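Local coordinates for response regulator aspartate phosphatase H (Bacillus subtilis, PDB 3Q15), which dephosphorylates the sporulation phosphotransferase Spo0F and also acts on the response regulator ComA, helping to separate competence and sporulation in time, at residues F145-A148 with E149-H153; M161-I164 with L165-L168. One frame throughout, in Å; residues are numbered along the deposited sequence.

Contact 1 (F145-A148 with E149-H153). With SO4 (sulfate ion), chain F.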
ATOM      1  N   PHE A 145      10.502   8.837  -1.185  1.00 40.40           N
ATOM      2  CA  PHE A 145      10.409   9.269  -2.573  1.00 41.68           C
ATOM      3  C   PHE A 145      10.539   8.093  -3.537  1.00 42.26           C
ATOM      4  O   PHE A 145       9.717   7.924  -4.440  1.00 42.89           O
ATOM      5  CB  PHE A 145      11.496  10.302  -2.863  1.00 40.23           C
ATOM      6  CG  PHE A 145      11.510  10.791  -4.281  1.00 39.18           C
ATOM      7  CD1 PHE A 145      10.757  11.892  -4.655  1.00 37.14           C
ATOM      8  CD2 PHE A 145      12.289  10.161  -5.237  1.00 41.03           C
ATOM      9  CE1 PHE A 145      10.774  12.353  -5.958  1.00 38.32           C
ATOM     10  CE2 PHE A 145      12.310  10.616  -6.546  1.00 44.80           C
ATOM     11  CZ  PHE A 145      11.551  11.714  -6.905  1.00 43.24           C
ATOM     12  N   LYS A 146      11.575   7.285  -3.340  1.00 38.92           N
ATOM     13  CA  LYS A 146      11.855   6.169  -4.236  1.00 38.56           C
ATOM     14  C   LYS A 146      10.773   5.101  -4.153  1.00 37.16           C
ATOM     15  O   LYS A 146      10.360   4.528  -5.160  1.00 36.89           O
ATOM     16  CB  LYS A 146      13.228   5.573  -3.922  1.00 39.45           C
ATOM     17  CG  LYS A 146      14.381   6.499  -4.269  1.00 42.39           C
ATOM     18  CD  LYS A 146      15.712   5.931  -3.822  1.00 45.72           C
ATOM     19  CE  LYS A 146      16.855   6.855  -4.215  1.00 50.28           C
ATOM     20  NZ  LYS A 146      16.922   7.050  -5.693  1.00 53.04           N
ATOM     21  N   VAL A 147      10.314   4.841  -2.940  1.00 35.12           N
ATOM     22  CA  VAL A 147       9.244   3.885  -2.716  1.00 38.14           C
ATOM     23  C   VAL A 147       7.931   4.423  -3.296  1.00 40.14           C
ATOM     24  O   VAL A 147       7.138   3.672  -3.861  1.00 39.48           O
ATOM     25  CB  VAL A 147       9.099   3.588  -1.207  1.00 45.48           C
ATOM     26  CG1 VAL A 147       7.671   3.242  -0.842  1.00 46.80           C
ATOM     27  CG2 VAL A 147      10.065   2.487  -0.779  1.00 46.92           C
ATOM     28  N   ALA A 148       7.707   5.727  -3.156  1.00 38.30           N
ATOM     29  CA  ALA A 148       6.523   6.364  -3.731  1.00 33.95           C
ATOM     30  C   ALA A 148       6.450   6.107  -5.230  1.00 37.06           C
ATOM     31  O   ALA A 148       5.383   5.805  -5.771  1.00 37.07           O
ATOM     32  CB  ALA A 148       6.523   7.866  -3.448  1.00 33.70           C
ATOM     33  N   GLU A 149       7.591   6.231  -5.899  1.00 39.15           N
ATOM     34  CA  GLU A 149       7.663   5.978  -7.332  1.00 41.77           C
ATOM     35  C   GLU A 149       7.329   4.524  -7.639  1.00 42.47           C
ATOM     36  O   GLU A 149       6.620   4.229  -8.600  1.00 39.48           O
ATOM     37  CB  GLU A 149       9.047   6.332  -7.877  1.00 45.94           C
ATOM     38  CG  GLU A 149       9.366   7.815  -7.802  1.00 54.47           C
ATOM     39  CD  GLU A 149      10.539   8.209  -8.679  1.00 60.02           C
ATOM     40  OE1 GLU A 149      10.386   9.159  -9.482  1.00 61.57           O
ATOM     41  OE2 GLU A 149      11.608   7.572  -8.560  1.00 58.59           O
ATOM     42  N   ALA A 150       7.841   3.619  -6.811  1.00 39.92           N
ATOM     43  CA  ALA A 150       7.567   2.201  -6.986  1.00 37.88           C
ATOM     44  C   ALA A 150       6.077   1.919  -6.840  1.00 34.88           C
ATOM     45  O   ALA A 150       5.478   1.282  -7.700  1.00 34.32           O
ATOM     46  CB  ALA A 150       8.373   1.369  -6.005  1.00 33.90           C
ATOM     47  N   TYR A 151       5.474   2.401  -5.757  1.00 32.31           N
ATOM     48  CA  TYR A 151       4.045   2.189  -5.548  1.00 35.13           C
ATOM     49  C   TYR A 151       3.220   2.779  -6.692  1.00 37.20           C
ATOM     50  O   TYR A 151       2.186   2.228  -7.071  1.00 39.47           O
ATOM     51  CB  TYR A 151       3.589   2.766  -4.204  1.00 33.60           C
ATOM     52  CG  TYR A 151       3.860   1.856  -3.026  1.00 36.56           C
ATOM     53  CD1 TYR A 151       3.182   0.655  -2.888  1.00 35.05           C
ATOM     54  CD2 TYR A 151       4.786   2.202  -2.048  1.00 37.63           C
ATOM     55  CE1 TYR A 151       3.420  -0.183  -1.816  1.00 31.72           C
ATOM     56  CE2 TYR A 151       5.034   1.367  -0.964  1.00 33.16           C
ATOM     57  CZ  TYR A 151       4.346   0.179  -0.856  1.00 34.72           C
ATOM     58  OH  TYR A 151       4.582  -0.653   0.211  1.00 36.14           O
ATOM     59  N   TYR A 152       3.676   3.903  -7.237  1.00 35.03           N
ATOM     60  CA  TYR A 152       3.009   4.498  -8.390  1.00 36.65           C
ATOM     61  C   TYR A 152       3.039   3.557  -9.593  1.00 36.62           C
ATOM     62  O   TYR A 152       2.010   3.317 -10.222  1.00 34.72           O
ATOM     63  CB  TYR A 152       3.630   5.850  -8.751  1.00 36.00           C
ATOM     64  CG  TYR A 152       3.213   6.362 -10.110  1.00 38.46           C
ATOM     65  CD1 TYR A 152       1.937   6.872 -10.322  1.00 36.50           C
ATOM     66  CD2 TYR A 152       4.095   6.334 -11.184  1.00 40.95           C
ATOM     67  CE1 TYR A 152       1.550   7.341 -11.566  1.00 35.73           C
ATOM     68  CE2 TYR A 152       3.716   6.801 -12.434  1.00 43.30           C
ATOM     69  CZ  TYR A 152       2.445   7.302 -12.616  1.00 41.08           C
ATOM     70  OH  TYR A 152       2.069   7.767 -13.852  1.00 42.61           O
ATOM     71  N   HIS A 153       4.221   3.029  -9.908  1.00 36.36           N
ATOM     72  CA  HIS A 153       4.365   2.079 -11.009  1.00 40.28           C
ATOM     73  C   HIS A 153       3.537   0.829 -10.732  1.00 39.65           C
ATOM     74  O   HIS A 153       3.015   0.198 -11.652  1.00 42.08           O
ATOM     75  CB  HIS A 153       5.836   1.712 -11.220  1.00 43.66           C
ATOM     76  CG  HIS A 153       6.079   0.820 -12.403  1.00 49.77           C
ATOM     77  ND1 HIS A 153       6.199   1.306 -13.688  1.00 53.57           N
ATOM     78  CD2 HIS A 153       6.234  -0.522 -12.491  1.00 48.09           C
ATOM     79  CE1 HIS A 153       6.414   0.298 -14.519  1.00 50.89           C
ATOM     80  NE2 HIS A 153       6.441  -0.821 -13.818  1.00 50.33           N
TER
HETATM   81  S   SO4 F 378      17.125   9.915  -9.219  1.00103.43           S
HETATM   82  O1  SO4 F 378      17.264  11.368  -9.171  1.00103.54           O
HETATM   83  O2  SO4 F 378      17.865   9.396 -10.365  1.00104.53           O
HETATM   84  O3  SO4 F 378      17.655   9.327  -7.991  1.00101.81           O
HETATM   85  O4  SO4 F 378      15.713   9.572  -9.358  1.00102.51           O
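The carbonyl oxygen of Ala-148 accepts two hydrogen bonds. Tyr-152 N reaches Ala-148 O at 2.9 Å. Ser-160 OG on the following helix supplies the other. One residue earlier, Tyr-151 N meets Val-147 O at 2.8 Å in a nearly straight bond (N-H...O 172°). The side chains of this pair lie side by side and point the same way. Val-147 CG1 lies at the edge of the Tyr-151 ring, near its plane, 3.2 Å from CE2, a very short approach that may be imprecise. The two backbone bonds, from Tyr-151 and Tyr-152, are i to i+4 links of helix 137-153; residues 145-153 lie in the predicted second TPR. Glu-149 reaches back one turn with an extended chain. Its carboxylate meets the Phe-145 ring obliquely, Glu-149 CD lying 3.7 Å from Phe-145 CE2 and the planes 39° apart. Phe-145 turns its ring to the side of its own carbonyl carbon (chi1 179°), where Glu-149 can touch it. The same ring makes a cation-pi contact with Arg-180. An alanine in place of Phe-145 removes the ring, which would probably leave Arg-180 without its cation-pi partner and the Glu-149 carboxylate freer to turn. Lys-146 NZ forms a weak hydrogen bond to a sulfate ion, which Arg-180 NH2 also binds.

Contact 2 (M161-I164 with L165-L168)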
ATOM      1  N   MET A 161       0.779   8.074  -2.738  1.00 35.14           N
ATOM      2  CA  MET A 161       0.505   9.421  -2.265  1.00 34.55           C
ATOM      3  C   MET A 161       0.922   9.568  -0.805  1.00 37.79           C
ATOM      4  O   MET A 161       1.540  10.560  -0.421  1.00 41.24           O
ATOM      5  CB  MET A 161      -0.977   9.768  -2.429  1.00 36.46           C
ATOM      6  CG  MET A 161      -1.271  11.248  -2.234  1.00 37.16           C
ATOM      7  SD  MET A 161      -0.657  12.246  -3.604  1.00 40.00           S
ATOM      8  CE  MET A 161      -1.996  12.084  -4.780  1.00 32.41           C
ATOM      9  N   TYR A 162       0.585   8.570   0.003  1.00 36.86           N
ATOM     10  CA  TYR A 162       0.984   8.562   1.403  1.00 39.17           C
ATOM     11  C   TYR A 162       2.481   8.798   1.525  1.00 42.19           C
ATOM     12  O   TYR A 162       2.918   9.713   2.218  1.00 40.06           O
ATOM     13  CB  TYR A 162       0.609   7.237   2.059  1.00 36.18           C
ATOM     14  CG  TYR A 162       1.276   7.006   3.395  1.00 36.70           C
ATOM     15  CD1 TYR A 162       0.753   7.550   4.560  1.00 36.71           C
ATOM     16  CD2 TYR A 162       2.426   6.238   3.490  1.00 35.87           C
ATOM     17  CE1 TYR A 162       1.363   7.338   5.785  1.00 37.47           C
ATOM     18  CE2 TYR A 162       3.039   6.019   4.705  1.00 36.21           C
ATOM     19  CZ  TYR A 162       2.502   6.571   5.850  1.00 39.47           C
ATOM     20  OH  TYR A 162       3.111   6.357   7.067  1.00 47.58           O
ATOM     21  N   HIS A 163       3.263   7.980   0.829  1.00 40.22           N
ATOM     22  CA  HIS A 163       4.716   8.079   0.906  1.00 38.68           C
ATOM     23  C   HIS A 163       5.278   9.368   0.318  1.00 38.58           C
ATOM     24  O   HIS A 163       6.163   9.982   0.907  1.00 36.91           O
ATOM     25  CB  HIS A 163       5.379   6.865   0.257  1.00 39.26           C
ATOM     26  CG  HIS A 163       5.355   5.646   1.121  1.00 40.86           C
ATOM     27  ND1 HIS A 163       6.188   5.488   2.208  1.00 39.02           N
ATOM     28  CD2 HIS A 163       4.584   4.532   1.073  1.00 40.70           C
ATOM     29  CE1 HIS A 163       5.937   4.328   2.789  1.00 43.77           C
ATOM     30  NE2 HIS A 163       4.968   3.728   2.117  1.00 44.67           N
ATOM     31  N   ILE A 164       4.774   9.777  -0.841  1.00 36.62           N
ATOM     32  CA  ILE A 164       5.318  10.959  -1.498  1.00 39.07           C
ATOM     33  C   ILE A 164       5.041  12.228  -0.692  1.00 43.53           C
ATOM     34  O   ILE A 164       5.806  13.193  -0.753  1.00 45.80           O
ATOM     35  CB  ILE A 164       4.780  11.125  -2.938  1.00 33.83           C
ATOM     36  CG1 ILE A 164       5.687  12.059  -3.735  1.00 30.48           C
ATOM     37  CG2 ILE A 164       3.338  11.635  -2.929  1.00 33.40           C
ATOM     38  CD1 ILE A 164       7.125  11.608  -3.790  1.00 29.39           C
ATOM     39  N   LEU A 165       3.951  12.224   0.067  1.00 41.17           N
ATOM     40  CA  LEU A 165       3.627  13.366   0.911  1.00 47.13           C
ATOM     41  C   LEU A 165       4.580  13.472   2.099  1.00 52.39           C
ATOM     42  O   LEU A 165       4.797  14.560   2.633  1.00 53.28           O
ATOM     43  CB  LEU A 165       2.174  13.305   1.389  1.00 49.50           C
ATOM     44  CG  LEU A 165       1.086  13.580   0.344  1.00 47.78           C
ATOM     45  CD1 LEU A 165      -0.294  13.415   0.964  1.00 43.63           C
ATOM     46  CD2 LEU A 165       1.244  14.975  -0.252  1.00 50.42           C
ATOM     47  N   GLN A 166       5.151  12.343   2.511  1.00 50.58           N
ATOM     48  CA  GLN A 166       6.148  12.356   3.582  1.00 57.62           C
ATOM     49  C   GLN A 166       7.487  12.854   3.055  1.00 57.52           C
ATOM     50  O   GLN A 166       8.217  13.558   3.753  1.00 62.63           O
ATOM     51  CB  GLN A 166       6.313  10.968   4.197  1.00 58.81           C
ATOM     52  CG  GLN A 166       5.079  10.461   4.916  1.00 64.72           C
ATOM     53  CD  GLN A 166       5.353   9.207   5.717  1.00 67.16           C
ATOM     54  OE1 GLN A 166       4.967   8.110   5.319  1.00 65.09           O
ATOM     55  NE2 GLN A 166       6.021   9.362   6.856  1.00 70.84           N
ATOM     56  N   ALA A 167       7.804  12.483   1.819  1.00 47.04           N
ATOM     57  CA  ALA A 167       9.020  12.958   1.174  1.00 47.70           C
ATOM     58  C   ALA A 167       8.978  14.472   0.995  1.00 56.30           C
ATOM     59  O   ALA A 167       9.887  15.184   1.429  1.00 57.56           O
ATOM     60  CB  ALA A 167       9.215  12.268  -0.163  1.00 40.35           C
ATOM     61  N   LEU A 168       7.911  14.957   0.367  1.00 60.82           N
ATOM     62  CA  LEU A 168       7.753  16.385   0.084  1.00 62.45           C
ATOM     63  C   LEU A 168       7.817  17.248   1.343  1.00 69.14           C
ATOM     64  O   LEU A 168       8.347  18.360   1.318  1.00 69.50           O
ATOM     65  CB  LEU A 168       6.442  16.646  -0.663  1.00 58.85           C
ATOM     66  CG  LEU A 168       6.205  18.093  -1.106  1.00 61.77           C
ATOM     67  CD1 LEU A 168       7.241  18.515  -2.140  1.00 59.80           C
ATOM     68  CD2 LEU A 168       4.798  18.262  -1.652  1.00 58.74           C
TER
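Helix 157-172 belongs to the predicted second TPR, and this contact is about two turns of it. Tyr-162 and Gln-166 meet on one side of the helix. Gln-166 CG stands opposite its carbonyl carbon (chi1 -65°), and the chain beyond is extended. This carries the amide back to the tyrosine ring. Gln-166 OE1 lies 2.9 Å from Tyr-162 CE2, approaching obliquely, with ring and amide planes 64° apart; the distance is too short for a normal contact and is doubtful in detail. The tyrosine also meets its neighbour: Tyr-162 CD2 sits 3.6 Å above the centre of the His-163 ring. In the backbone, His-163 O accepts Ala-167 N at 3.1 Å, in the carbonyl plane. Gln-166 N makes a weak bond of 3.0 Å to His-163 O and another weak one to Tyr-162 O.

The apolar side chains meet at ordinary van der Waals distances. Met-161 CG is 4.0 Å from Leu-165 CD1, the two side chains crossing at a slant. Met-161 also packs on Val-118 of the second subunit, and Leu-165 on Tyr-378 of that subunit. Ile-164 CD1 stands 4.2 Å from Ala-167 CB. Ile-164 touches both helix 137-153, at Phe-145 and Ala-148, and helix 178-194, at Val-187 and Ile-188.

His-163 is buried, but its ND1 is hydrogen-bonded to ND1 of His-144. In such a pair one nitrogen must give a proton and the other accept it. The tautomers or charge states of the two histidines are therefore probably coupled.

The two contacts lie in series along the chain. Contact 1 lies within helix 137-153. After a short connection, contact 2 lies within helix 157-172. Each is local, so neither closes a long loop, and they neither nest nor cross. The two helices pack antiparallel, as in a TPR helix pair. Phe-145 CD1 meets Ile-164 CD1 at 3.7 Å, and Ala-148 CB lies against the backbone of Ile-164. Further along, the rings of Tyr-151 and His-163 meet with nearly parallel planes. Helix 178-194 touches both contacts, through Phe-145 and Tyr-152 in contact 1 and Met-161, Ile-164 and Leu-168 in contact 2.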